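Tetratricopeptide TPR_2 repeat protein (PDB 5DJS) combines tetratricopeptide repeats with a GT-B-type region of glycosyltransferase family 41 and holds uridine-5'-diphosphate in a pocket. Local coordinates at residues A[316-321]-A[429-434]; A[455-460]-A[486-491]; A[224-229]-A[250-255]; A[196-201]-A[234-239]. The protein carries 1 engineered substitution. All blocks are in the same frame, centred on the assembly; numbering follows the deposited sequence.

Overall arrangement
The four contacts fall into two pairs, one in each half of the GT-B-type region. Contacts 1 and 2 touch, with centres about 13 Å apart, Trp320 packing against the helix that supplies 486-491. Contacts 3 and 4 also touch, about 11 Å between centres, and both use helix 226-236, one at its start and the other at its end. Contacts 1 and 3 lie about 39 Å apart, centre to centre. Contacts 2 and 4 are buried: the first has no polar bond across it, the second joins a tyrosine-aspartate bond to isoleucine packing on a ring. Contacts 1 and 3 are partly buried; an indole N-H bonds to a carbonyl at a helix end in one, and a salt bridge joins two helix starts in the other.

Contact 1 of 4, residues A[316-321]-A[429-434]; sequences DLPGWA and LWMGVP
The loop 316-321 passes the C-terminal end of helix 423-430, the backbones coming nearest at Trp320 and Met431, whose CA atoms are 6.2 Å apart. Trp320 and Met431 carry most of the contact. The CG of Trp320 stands anti to its own carbonyl carbon (chi1 -61°), and the indole reaches over the helix end. There NE1 donates to Trp430 O at 2.9 Å, with the acceptor close to the ring plane. A carbonyl in the last turn of a helix lacks the usual amide partner further along, and the indole N-H supplies a donor. The flat of the same ring lies on the turn that follows: Gly432 CA sits 3.7 Å from the centroid of the six-membered ring, a CH-pi contact. Gly432 suits this place twice over, being the C-prime residue of a Schellman motif with positive phi and having no side chain beneath the indole. Met431 starts out away from the loop but doubles back through bends at chi2 and chi3 (-55° and -63°). Its CE thereby reaches Pro318 CB at 4.1 Å, while SD lies oblique to the indole. Leu317 adds CD1 against Trp430 CE3 at 4.3 Å. Trp430 turns its own NE1 to Cys311 O and leans on Arg400 of the uridine-5'-diphosphate pocket. Helix 479-521 flanks Trp320 through Arg486 and Arg490, and helix 400-405 meets Pro318 through Leu404.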
loop_
_atom_site.group_PDB
_atom_site.type_symbol
_atom_site.label_atom_id
_atom_site.label_comp_id
_atom_site.label_asym_id
_atom_site.label_seq_id
_atom_site.Cartn_x
_atom_site.Cartn_y
_atom_site.Cartn_z
ATOM N N ASP A 316 16.662 -13.004 -7.718
ATOM C CA ASP A 316 16.285 -14.349 -7.240
ATOM C C ASP A 316 14.896 -14.829 -7.733
ATOM O O ASP A 316 14.144 -15.456 -6.975
ATOM C CB ASP A 316 16.382 -14.404 -5.694
ATOM C CG ASP A 316 15.404 -13.449 -4.986
ATOM O OD1 ASP A 316 15.014 -12.423 -5.586
ATOM O OD2 ASP A 316 15.030 -13.722 -3.825
ATOM N N LEU A 317 14.581 -14.579 -9.009
ATOM C CA LEU A 317 13.247 -14.867 -9.558
ATOM C C LEU A 317 13.106 -16.371 -9.818
ATOM O O LEU A 317 13.967 -16.938 -10.493
ATOM C CB LEU A 317 13.016 -14.096 -10.865
ATOM C CG LEU A 317 11.554 -13.752 -11.170
ATOM C CD1 LEU A 317 11.083 -12.638 -10.251
ATOM C CD2 LEU A 317 11.363 -13.341 -12.620
ATOM N N PRO A 318 12.033 -17.020 -9.297
ATOM C CA PRO A 318 11.904 -18.490 -9.377
ATOM C C PRO A 318 12.093 -19.129 -10.743
ATOM O O PRO A 318 12.576 -20.265 -10.815
ATOM C CB PRO A 318 10.475 -18.738 -8.903
ATOM C CG PRO A 318 10.253 -17.658 -7.917
ATOM C CD PRO A 318 10.916 -16.445 -8.522
ATOM N N GLY A 319 11.709 -18.433 -11.811
ATOM C CA GLY A 319 11.863 -18.977 -13.156
ATOM C C GLY A 319 10.722 -19.930 -13.488
ATOM O O GLY A 319 10.257 -20.718 -12.648
ATOM N N TRP A 320 10.297 -19.864 -14.742
ATOM C CA TRP A 320 9.015 -20.415 -15.160
ATOM C C TRP A 320 9.070 -21.935 -15.226
ATOM O O TRP A 320 10.112 -22.512 -15.534
ATOM C CB TRP A 320 8.624 -19.852 -16.529
ATOM C CG TRP A 320 8.466 -18.354 -16.587
ATOM C CD1 TRP A 320 8.823 -17.434 -15.630
ATOM C CD2 TRP A 320 7.938 -17.601 -17.682
ATOM N NE1 TRP A 320 8.528 -16.165 -16.062
ATOM C CE2 TRP A 320 7.986 -16.237 -17.318
ATOM C CE3 TRP A 320 7.427 -17.947 -18.937
ATOM C CZ2 TRP A 320 7.545 -15.218 -18.163
ATOM C CZ3 TRP A 320 6.982 -16.934 -19.781
ATOM C CH2 TRP A 320 7.047 -15.584 -19.389
ATOM N N ALA A 321 7.940 -22.568 -14.929
ATOM C CA ALA A 321 7.793 -24.022 -15.026
ATOM C C ALA A 321 7.188 -24.347 -16.397
ATOM O O ALA A 321 6.704 -23.438 -17.092
ATOM C CB ALA A 321 6.908 -24.537 -13.899
ATOM N N LEU A 429 2.798 -10.948 -14.046
ATOM C CA LEU A 429 3.446 -10.764 -15.348
ATOM C C LEU A 429 4.893 -11.278 -15.348
ATOM O O LEU A 429 5.292 -11.966 -16.282
ATOM C CB LEU A 429 3.406 -9.296 -15.802
ATOM C CG LEU A 429 2.057 -8.569 -15.961
ATOM C CD1 LEU A 429 2.231 -7.318 -16.808
ATOM C CD2 LEU A 429 0.963 -9.441 -16.552
ATOM N N TRP A 430 5.657 -10.986 -14.297
ATOM C CA TRP A 430 7.027 -11.527 -14.152
ATOM C C TRP A 430 7.105 -13.059 -14.291
ATOM O O TRP A 430 8.127 -13.588 -14.757
ATOM C CB TRP A 430 7.658 -11.136 -12.801
ATOM C CG TRP A 430 8.114 -9.697 -12.658
ATOM C CD1 TRP A 430 8.396 -8.801 -13.660
ATOM C CD2 TRP A 430 8.382 -9.014 -11.427
ATOM N NE1 TRP A 430 8.796 -7.603 -13.123
ATOM C CE2 TRP A 430 8.797 -7.705 -11.754
ATOM C CE3 TRP A 430 8.293 -9.377 -10.074
ATOM C CZ2 TRP A 430 9.126 -6.756 -10.774
ATOM C CZ3 TRP A 430 8.631 -8.433 -9.098
ATOM C CH2 TRP A 430 9.040 -7.141 -9.455
ATOM N N MET A 431 6.040 -13.752 -13.867
ATOM C CA MET A 431 5.911 -15.214 -13.989
ATOM C C MET A 431 5.102 -15.688 -15.219
ATOM O O MET A 431 4.625 -16.829 -15.262
ATOM C CB MET A 431 5.286 -15.768 -12.702
ATOM C CG MET A 431 6.076 -15.452 -11.441
ATOM S SD MET A 431 7.797 -15.988 -11.508
ATOM C CE MET A 431 7.634 -17.768 -11.657
ATOM N N GLY A 432 4.963 -14.824 -16.221
ATOM C CA GLY A 432 4.276 -15.183 -17.449
ATOM C C GLY A 432 2.808 -15.524 -17.314
ATOM O O GLY A 432 2.291 -16.296 -18.122
ATOM N N VAL A 433 2.144 -14.943 -16.310
ATOM C CA VAL A 433 0.712 -15.118 -16.095
ATOM C C VAL A 433 0.023 -13.814 -16.507
ATOM O O VAL A 433 0.388 -12.750 -16.004
ATOM C CB VAL A 433 0.401 -15.442 -14.615
ATOM C CG1 VAL A 433 -1.099 -15.640 -14.390
ATOM C CG2 VAL A 433 1.147 -16.694 -14.178
ATOM N N PRO A 434 -0.974 -13.887 -17.415
ATOM C CA PRO A 434 -1.736 -12.683 -17.738
ATOM C C PRO A 434 -2.674 -12.263 -16.597
ATOM O O PRO A 434 -3.049 -13.095 -15.753
ATOM C CB PRO A 434 -2.544 -13.080 -18.987
ATOM C CG PRO A 434 -2.460 -14.559 -19.102
ATOM C CD PRO A 434 -1.542 -15.088 -18.047
#

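Contact 2 of 4, residues A[455-460]-A[486-491]; sequences AGLQEL and REHLRR
OE2 of Glu487, the residue before the His488 that meets the loop 455-460, accepts two N-H groups of Arg490, NE at 2.8 Å and NH2 at 2.9 Å. NH2 uses the syn lone pair; NE comes on the same syn side but tilted from the carboxylate plane, and Arg491 extends this helical salt-bridge network. The spacing of three and four residues along helix 479-521 gathers the charges on one flank, turned away from the loop. The flank facing the loop carries Leu489 and the imidazole of His488. Leu457 divides its branches between these two: CD2 lies over one face of the His488 imidazole, 4.2 Å from its centroid in a CH-pi contact, and CD1 meets Leu489 CD1 at 3.6 Å. The imidazole gets there because CG is anti to the backbone N (chi1 -158°), which throws the ring outward toward the loop. Helix 447-454 ends here in a Schellman motif whose C-prime residue is Gly456, so the chain turns with a positive phi that glycine adopts easily. The turn brings Ala455 O to 3.3 Å from His488 CE1, in an oblique approach to the ring. Beyond it Leu460 leads into strand 461-462, at the margin of the C-terminal parallel sheet, while Glu459 OE2 pairs with Arg484.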
loop_
_atom_site.group_PDB
_atom_site.type_symbol
_atom_site.label_atom_id
_atom_site.label_comp_id
_atom_site.label_asym_id
_atom_site.label_seq_id
_atom_site.Cartn_x
_atom_site.Cartn_y
_atom_site.Cartn_z
ATOM N N ALA A 455 2.677 -2.284 -21.132
ATOM C CA ALA A 455 3.356 -3.533 -21.492
ATOM C C ALA A 455 2.770 -4.209 -22.756
ATOM O O ALA A 455 3.075 -5.370 -23.032
ATOM C CB ALA A 455 3.326 -4.489 -20.305
ATOM N N GLY A 456 1.934 -3.495 -23.515
ATOM C CA GLY A 456 1.353 -4.029 -24.751
ATOM C C GLY A 456 0.061 -4.821 -24.589
ATOM O O GLY A 456 -0.601 -5.119 -25.579
ATOM N N LEU A 457 -0.334 -5.115 -23.350
ATOM C CA LEU A 457 -1.445 -6.021 -23.069
ATOM C C LEU A 457 -2.786 -5.297 -22.839
ATOM O O LEU A 457 -3.509 -5.610 -21.909
ATOM C CB LEU A 457 -1.077 -6.906 -21.870
ATOM C CG LEU A 457 0.186 -7.763 -22.034
ATOM C CD1 LEU A 457 0.668 -8.306 -20.702
ATOM C CD2 LEU A 457 -0.060 -8.917 -22.987
ATOM N N GLN A 458 -3.131 -4.365 -23.725
ATOM C CA GLN A 458 -4.410 -3.625 -23.631
ATOM C C GLN A 458 -5.658 -4.499 -23.845
ATOM O O GLN A 458 -6.773 -4.100 -23.472
ATOM C CB GLN A 458 -4.468 -2.381 -24.560
ATOM C CG GLN A 458 -4.000 -2.523 -26.014
ATOM C CD GLN A 458 -2.480 -2.392 -26.238
ATOM O OE1 GLN A 458 -1.946 -3.012 -27.162
ATOM N NE2 GLN A 458 -1.781 -1.601 -25.409
ATOM N N GLU A 459 -5.475 -5.673 -24.447
ATOM C CA GLU A 459 -6.569 -6.627 -24.645
ATOM C C GLU A 459 -7.035 -7.276 -23.330
ATOM O O GLU A 459 -8.118 -7.861 -23.289
ATOM C CB GLU A 459 -6.170 -7.698 -25.668
ATOM C CG GLU A 459 -5.199 -8.734 -25.141
ATOM C CD GLU A 459 -4.385 -9.376 -26.238
ATOM O OE1 GLU A 459 -3.287 -8.865 -26.523
ATOM O OE2 GLU A 459 -4.843 -10.385 -26.814
ATOM N N LEU A 460 -6.224 -7.179 -22.272
ATOM C CA LEU A 460 -6.616 -7.620 -20.929
ATOM C C LEU A 460 -7.222 -6.506 -20.044
ATOM O O LEU A 460 -7.339 -6.672 -18.829
ATOM C CB LEU A 460 -5.405 -8.240 -20.221
ATOM C CG LEU A 460 -4.630 -9.326 -20.967
ATOM C CD1 LEU A 460 -3.584 -9.946 -20.057
ATOM C CD2 LEU A 460 -5.561 -10.409 -21.485
ATOM N N ARG A 486 1.680 -15.811 -22.947
ATOM C CA ARG A 486 2.858 -16.312 -22.201
ATOM C C ARG A 486 4.201 -15.951 -22.875
ATOM O O ARG A 486 5.198 -15.706 -22.197
ATOM C CB ARG A 486 2.778 -17.824 -21.971
ATOM C CG ARG A 486 3.663 -18.321 -20.833
ATOM C CD ARG A 486 3.213 -19.689 -20.342
ATOM N NE ARG A 486 4.029 -20.211 -19.243
ATOM C CZ ARG A 486 5.247 -20.756 -19.367
ATOM N NH1 ARG A 486 5.870 -21.208 -18.282
ATOM N NH2 ARG A 486 5.862 -20.850 -20.549
ATOM N N GLU A 487 4.207 -15.908 -24.209
ATOM C CA GLU A 487 5.395 -15.512 -24.980
ATOM C C GLU A 487 5.599 -13.998 -25.017
ATOM O O GLU A 487 6.741 -13.509 -24.947
ATOM C CB GLU A 487 5.328 -16.044 -26.418
ATOM C CG GLU A 487 6.268 -17.203 -26.680
ATOM C CD GLU A 487 7.730 -16.780 -26.724
ATOM O OE1 GLU A 487 8.092 -15.869 -27.517
ATOM O OE2 GLU A 487 8.525 -17.372 -25.956
ATOM N N HIS A 488 4.495 -13.260 -25.149
ATOM C CA HIS A 488 4.535 -11.796 -25.041
ATOM C C HIS A 488 5.211 -11.386 -23.729
ATOM O O HIS A 488 6.078 -10.514 -23.722
ATOM C CB HIS A 488 3.123 -11.211 -25.110
ATOM C CG HIS A 488 3.083 -9.776 -25.532
ATOM N ND1 HIS A 488 3.656 -8.762 -24.792
ATOM C CD2 HIS A 488 2.527 -9.188 -26.618
ATOM C CE1 HIS A 488 3.458 -7.611 -25.411
ATOM N NE2 HIS A 488 2.774 -7.841 -26.517
ATOM N N LEU A 489 4.811 -12.041 -22.637
ATOM C CA LEU A 489 5.407 -11.818 -21.320
ATOM C C LEU A 489 6.868 -12.269 -21.217
ATOM O O LEU A 489 7.652 -11.636 -20.513
ATOM C CB LEU A 489 4.575 -12.483 -20.194
ATOM C CG LEU A 489 3.405 -11.742 -19.508
ATOM C CD1 LEU A 489 3.508 -10.225 -19.622
ATOM C CD2 LEU A 489 2.038 -12.181 -20.000
ATOM N N ARG A 490 7.228 -13.358 -21.888
ATOM C CA ARG A 490 8.618 -13.842 -21.883
ATOM C C ARG A 490 9.547 -12.806 -22.517
ATOM O O ARG A 490 10.650 -12.558 -22.018
ATOM C CB ARG A 490 8.759 -15.171 -22.646
ATOM C CG ARG A 490 9.691 -16.208 -21.994
ATOM C CD ARG A 490 10.856 -16.678 -22.864
ATOM N NE ARG A 490 10.605 -16.554 -24.305
ATOM C CZ ARG A 490 11.547 -16.477 -25.247
ATOM N NH1 ARG A 490 12.844 -16.543 -24.947
ATOM N NH2 ARG A 490 11.183 -16.345 -26.518
ATOM N N ARG A 491 9.090 -12.212 -23.616
ATOM C CA ARG A 491 9.838 -11.151 -24.298
ATOM C C ARG A 491 9.849 -9.859 -23.499
ATOM O O ARG A 491 10.896 -9.220 -23.358
ATOM C CB ARG A 491 9.260 -10.887 -25.693
ATOM C CG ARG A 491 9.461 -12.054 -26.640
ATOM C CD ARG A 491 8.957 -11.758 -28.044
ATOM N NE ARG A 491 9.169 -12.920 -28.903
ATOM C CZ ARG A 491 10.343 -13.288 -29.419
ATOM N NH1 ARG A 491 11.458 -12.592 -29.187
ATOM N NH2 ARG A 491 10.410 -14.379 -30.177
#

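Contact 3 of 4, residues A[224-229]-A[250-255]; sequences LTDAEL and MHRLFA
Arg252 reaches from the start of helix 253-257 to the start of helix 226-236 and satisfies two acceptors there. Its NH2 donates to Leu224 O at 2.7 Å, and its NH1 to Asp226 OD1 at 2.6 Å, the second bond being also a salt bridge. Neither is ideal in direction: both acceptors lie about 20° out of the guanidinium plane, and OD1 is met from above its carboxylate plane. The carboxylate and guanidinium planes are 66° apart, and NH1 alone bonds to the aspartate. Bends at chi2 and chi3 fold the arginine chain so that its polar end arrives at the helix start. Thr225 and Glu228 close that start as a capping box. Glu228 N is taken by Thr225 OG1 at 3.1 Å, and Thr225 N by Glu228 OE1 at 2.8 Å. The other oxygen, Asp226 OD2, lies near Phe254 CB, at the edge of that ring, and the Asp226 side chain also touches Arg258. Beside the polar groups, Leu229 CD2 covers one face of the guanidinium and meets Ala255 CB at 3.6 Å. Ala255, being small, suits a place where its CA is only 4.9 Å from Asp226 CA. Around this join, Leu253 and Phe254 pack on Trp139 and Tyr143 of helix 129-143, and Leu224 rests on Leu232 farther along helix 226-236.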
loop_
_atom_site.group_PDB
_atom_site.type_symbol
_atom_site.label_atom_id
_atom_site.label_comp_id
_atom_site.label_asym_id
_atom_site.label_seq_id
_atom_site.Cartn_x
_atom_site.Cartn_y
_atom_site.Cartn_z
ATOM N N LEU A 224 12.370 10.992 16.221
ATOM C CA LEU A 224 12.379 12.462 16.166
ATOM C C LEU A 224 10.960 13.019 16.079
ATOM O O LEU A 224 10.068 12.347 15.565
ATOM C CB LEU A 224 13.196 12.955 14.967
ATOM C CG LEU A 224 14.614 12.402 14.778
ATOM C CD1 LEU A 224 15.242 13.046 13.554
ATOM C CD2 LEU A 224 15.506 12.604 15.994
ATOM N N THR A 225 10.758 14.241 16.585
ATOM C CA THR A 225 9.482 14.958 16.399
ATOM C C THR A 225 9.445 15.518 14.977
ATOM O O THR A 225 10.470 15.555 14.283
ATOM C CB THR A 225 9.235 16.108 17.426
ATOM O OG1 THR A 225 10.056 17.244 17.130
ATOM C CG2 THR A 225 9.477 15.648 18.874
ATOM N N ASP A 226 8.268 15.939 14.534
ATOM C CA ASP A 226 8.148 16.523 13.197
ATOM C C ASP A 226 8.934 17.817 13.068
ATOM O O ASP A 226 9.454 18.099 11.999
ATOM C CB ASP A 226 6.686 16.751 12.826
ATOM C CG ASP A 226 5.946 15.452 12.574
ATOM O OD1 ASP A 226 6.550 14.518 12.011
ATOM O OD2 ASP A 226 4.754 15.363 12.935
ATOM N N ALA A 227 9.021 18.594 14.151
ATOM C CA ALA A 227 9.855 19.806 14.172
ATOM C C ALA A 227 11.352 19.460 14.059
ATOM O O ALA A 227 12.070 20.092 13.292
ATOM C CB ALA A 227 9.580 20.633 15.429
ATOM N N GLU A 228 11.802 18.469 14.835
ATOM C CA GLU A 228 13.179 17.941 14.759
ATOM C C GLU A 228 13.542 17.421 13.362
ATOM O O GLU A 228 14.661 17.620 12.892
ATOM C CB GLU A 228 13.397 16.810 15.783
ATOM C CG GLU A 228 13.490 17.273 17.230
ATOM C CD GLU A 228 13.611 16.125 18.221
ATOM O OE1 GLU A 228 13.027 15.050 17.993
ATOM O OE2 GLU A 228 14.283 16.300 19.253
ATOM N N LEU A 229 12.602 16.740 12.707
ATOM C CA LEU A 229 12.838 16.245 11.356
ATOM C C LEU A 229 12.963 17.386 10.361
ATOM O O LEU A 229 13.792 17.320 9.456
ATOM C CB LEU A 229 11.732 15.295 10.900
ATOM C CG LEU A 229 11.878 14.741 9.470
ATOM C CD1 LEU A 229 13.173 13.965 9.309
ATOM C CD2 LEU A 229 10.687 13.868 9.137
ATOM N N MET A 250 3.392 4.493 7.456
ATOM C CA MET A 250 3.912 5.317 8.532
ATOM C C MET A 250 4.588 6.566 7.944
ATOM O O MET A 250 5.807 6.708 7.943
ATOM C CB MET A 250 4.863 4.504 9.400
ATOM C CG MET A 250 4.186 3.322 10.076
ATOM S SD MET A 250 5.052 2.846 11.579
ATOM C CE MET A 250 4.552 4.185 12.681
ATOM N N HIS A 251 3.749 7.474 7.460
ATOM C CA HIS A 251 4.180 8.689 6.768
ATOM C C HIS A 251 4.724 9.720 7.755
ATOM O O HIS A 251 4.714 9.504 8.980
ATOM C CB HIS A 251 2.995 9.296 5.994
ATOM C CG HIS A 251 1.862 9.744 6.872
ATOM N ND1 HIS A 251 0.645 9.100 6.896
ATOM C CD2 HIS A 251 1.770 10.748 7.771
ATOM C CE1 HIS A 251 -0.153 9.696 7.762
ATOM N NE2 HIS A 251 0.507 10.702 8.303
ATOM N N ARG A 252 5.155 10.851 7.201
ATOM C CA ARG A 252 5.673 11.956 7.985
ATOM C C ARG A 252 5.231 13.280 7.359
ATOM O O ARG A 252 6.030 14.186 7.143
ATOM C CB ARG A 252 7.201 11.812 8.070
ATOM C CG ARG A 252 7.822 12.154 9.409
ATOM C CD ARG A 252 7.151 11.423 10.560
ATOM N NE ARG A 252 8.115 10.953 11.538
ATOM C CZ ARG A 252 8.732 11.690 12.449
ATOM N NH1 ARG A 252 8.522 12.993 12.548
ATOM N NH2 ARG A 252 9.580 11.087 13.269
ATOM N N LEU A 253 3.928 13.387 7.132
ATOM C CA LEU A 253 3.335 14.442 6.328
ATOM C C LEU A 253 3.217 15.750 7.079
ATOM O O LEU A 253 3.031 16.792 6.460
ATOM C CB LEU A 253 1.946 14.031 5.836
ATOM C CG LEU A 253 1.893 12.943 4.759
ATOM C CD1 LEU A 253 0.497 12.337 4.671
ATOM C CD2 LEU A 253 2.318 13.489 3.404
ATOM N N PHE A 254 3.292 15.714 8.405
ATOM C CA PHE A 254 3.303 16.962 9.180
ATOM C C PHE A 254 4.684 17.628 9.150
ATOM O O PHE A 254 4.789 18.831 9.328
ATOM C CB PHE A 254 2.839 16.714 10.612
ATOM C CG PHE A 254 1.520 16.022 10.688
ATOM C CD1 PHE A 254 0.400 16.579 10.075
ATOM C CD2 PHE A 254 1.393 14.800 11.337
ATOM C CE1 PHE A 254 -0.827 15.941 10.130
ATOM C CE2 PHE A 254 0.167 14.158 11.394
ATOM C CZ PHE A 254 -0.945 14.728 10.792
ATOM N N ALA A 255 5.734 16.848 8.929
ATOM C CA ALA A 255 7.018 17.416 8.562
ATOM C C ALA A 255 6.919 18.076 7.170
ATOM O O ALA A 255 7.331 19.223 6.997
ATOM C CB ALA A 255 8.109 16.353 8.604
#

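Contact 4 of 4, residues A[196-201]-A[234-239]; sequences YCYSND and RRDGID
Tyr198 and Asp236 supply the polar part of the contact: the Tyr198 OH donates to Asp236 OD2 at 2.6 Å, on the anti side of the carboxylate, and OD2 lies near the plane of the Tyr198 ring. Arg219 NE forms a salt bridge to the same oxygen, so OD2 is gripped twice. That pairing would tend to keep the buried aspartate ionised and a strong acceptor. With CG anti to the carbonyl carbon (chi1 -71°), the carboxylate is directed from the last turn of helix 226-236 toward the strand. Tyr196 and Tyr198 are two residues apart on strand 193-199, so both side chains leave the same face of the sheet. This is a Rossmann-like beta-alpha-beta crossover: the chain leaves edge strand 193-199, covers this face with helix 226-236, and re-enters as strand 240-243 on the far side of strand 163-169. Gly237, with phi of 79°, makes the turn out of the helix, and Ile238 then points back at the tyrosines. Across the two segments the apolar contacts centre on Ile238. Its CD1 sits over one face of the Tyr196 ring, 3.8 Å from the centroid, a CH-pi contact offset toward the CG side. Its CG1 lies at the edge of the Tyr198 ring, 4.2 Å from CZ. Tyr196 CE2 also lies 3.5 Å from Asp236 CG, an oblique van der Waals contact.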
loop_
_atom_site.group_PDB
_atom_site.type_symbol
_atom_site.label_atom_id
_atom_site.label_comp_id
_atom_site.label_asym_id
_atom_site.label_seq_id
_atom_site.Cartn_x
_atom_site.Cartn_y
_atom_site.Cartn_z
ATOM N N TYR A 196 19.404 10.993 -0.087
ATOM C CA TYR A 196 19.159 10.895 1.348
ATOM C C TYR A 196 17.921 10.027 1.542
ATOM O O TYR A 196 16.936 10.178 0.823
ATOM C CB TYR A 196 18.890 12.289 1.940
ATOM C CG TYR A 196 20.104 13.206 2.022
ATOM C CD1 TYR A 196 20.734 13.677 0.867
ATOM C CD2 TYR A 196 20.614 13.618 3.256
ATOM C CE1 TYR A 196 21.838 14.513 0.936
ATOM C CE2 TYR A 196 21.722 14.454 3.331
ATOM C CZ TYR A 196 22.331 14.897 2.165
ATOM O OH TYR A 196 23.431 15.725 2.209
ATOM N N CYS A 197 17.963 9.114 2.501
ATOM C CA CYS A 197 16.772 8.334 2.879
ATOM C C CYS A 197 16.429 8.658 4.315
ATOM O O CYS A 197 17.313 8.786 5.131
ATOM C CB CYS A 197 17.026 6.843 2.725
ATOM S SG CYS A 197 16.867 6.301 1.017
ATOM N N TYR A 198 15.147 8.808 4.622
ATOM C CA TYR A 198 14.710 9.003 5.992
ATOM C C TYR A 198 13.762 7.849 6.350
ATOM O O TYR A 198 12.601 7.820 5.909
ATOM C CB TYR A 198 14.052 10.363 6.100
ATOM C CG TYR A 198 14.984 11.519 5.766
ATOM C CD1 TYR A 198 15.781 12.124 6.744
ATOM C CD2 TYR A 198 15.058 12.020 4.470
ATOM C CE1 TYR A 198 16.626 13.185 6.430
ATOM C CE2 TYR A 198 15.894 13.085 4.145
ATOM C CZ TYR A 198 16.677 13.664 5.125
ATOM O OH TYR A 198 17.502 14.719 4.801
ATOM N N SER A 199 14.284 6.889 7.121
ATOM C CA SER A 199 13.536 5.679 7.546
ATOM C C SER A 199 12.695 5.967 8.778
ATOM O O SER A 199 13.229 6.194 9.870
ATOM C CB SER A 199 14.503 4.521 7.856
ATOM O OG SER A 199 13.841 3.379 8.401
ATOM N N ASN A 200 11.383 5.910 8.610
ATOM C CA ASN A 200 10.432 6.225 9.688
ATOM C C ASN A 200 9.839 4.997 10.430
ATOM O O ASN A 200 8.709 5.052 10.947
ATOM C CB ASN A 200 9.306 7.103 9.116
ATOM C CG ASN A 200 8.444 7.743 10.190
ATOM O OD1 ASN A 200 7.281 8.048 9.952
ATOM N ND2 ASN A 200 9.009 7.952 11.371
ATOM N N ASP A 201 10.603 3.907 10.491
ATOM C CA ASP A 201 10.193 2.710 11.214
ATOM C C ASP A 201 11.459 1.941 11.587
ATOM O O ASP A 201 12.378 1.866 10.773
ATOM C CB ASP A 201 9.274 1.878 10.330
ATOM C CG ASP A 201 8.653 0.713 11.054
ATOM O OD1 ASP A 201 9.298 -0.356 11.153
ATOM O OD2 ASP A 201 7.498 0.856 11.492
ATOM N N ARG A 234 16.151 20.589 6.580
ATOM C CA ARG A 234 16.709 21.904 6.256
ATOM C C ARG A 234 18.239 21.935 6.347
ATOM O O ARG A 234 18.891 22.526 5.486
ATOM C CB ARG A 234 16.129 22.987 7.169
ATOM C CG ARG A 234 14.739 23.454 6.782
ATOM C CD ARG A 234 14.389 24.751 7.490
ATOM N NE ARG A 234 12.974 25.090 7.327
ATOM C CZ ARG A 234 11.981 24.720 8.144
ATOM N NH1 ARG A 234 12.197 23.978 9.238
ATOM N NH2 ARG A 234 10.736 25.103 7.861
ATOM N N ARG A 235 18.805 21.290 7.367
ATOM C CA ARG A 235 20.260 21.287 7.564
ATOM C C ARG A 235 20.991 20.419 6.537
ATOM O O ARG A 235 22.100 20.768 6.104
ATOM C CB ARG A 235 20.626 20.843 8.983
ATOM C CG ARG A 235 21.800 21.612 9.562
ATOM C CD ARG A 235 22.120 21.177 10.984
ATOM N NE ARG A 235 22.986 19.994 10.978
ATOM C CZ ARG A 235 22.583 18.716 11.002
ATOM N NH1 ARG A 235 21.294 18.372 11.064
ATOM N NH2 ARG A 235 23.501 17.755 10.978
ATOM N N ASP A 236 20.371 19.292 6.168
ATOM C CA ASP A 236 20.829 18.458 5.043
ATOM C C ASP A 236 20.734 19.170 3.693
ATOM O O ASP A 236 21.434 18.816 2.757
ATOM C CB ASP A 236 20.022 17.157 4.964
ATOM C CG ASP A 236 20.340 16.181 6.094
ATOM O OD1 ASP A 236 21.455 16.223 6.654
ATOM O OD2 ASP A 236 19.475 15.338 6.405
ATOM N N GLY A 237 19.836 20.142 3.593
ATOM C CA GLY A 237 19.718 20.988 2.422
ATOM C C GLY A 237 18.966 20.311 1.297
ATOM O O GLY A 237 19.330 20.481 0.128
ATOM N N ILE A 238 17.891 19.594 1.640
ATOM C CA ILE A 238 17.154 18.784 0.665
ATOM C C ILE A 238 16.377 19.697 -0.275
ATOM O O ILE A 238 15.635 20.553 0.172
ATOM C CB ILE A 238 16.181 17.778 1.336
ATOM C CG1 ILE A 238 16.911 16.839 2.316
ATOM C CG2 ILE A 238 15.437 16.947 0.301
ATOM C CD1 ILE A 238 18.022 16.000 1.720
ATOM N N ASP A 239 16.572 19.503 -1.580
ATOM C CA ASP A 239 15.881 20.296 -2.618
ATOM C C ASP A 239 14.539 19.697 -2.999
ATOM O O ASP A 239 13.586 20.425 -3.270
ATOM C CB ASP A 239 16.751 20.393 -3.867
ATOM C CG ASP A 239 18.088 21.032 -3.578
ATOM O OD1 ASP A 239 18.123 22.257 -3.321
ATOM O OD2 ASP A 239 19.103 20.310 -3.586
#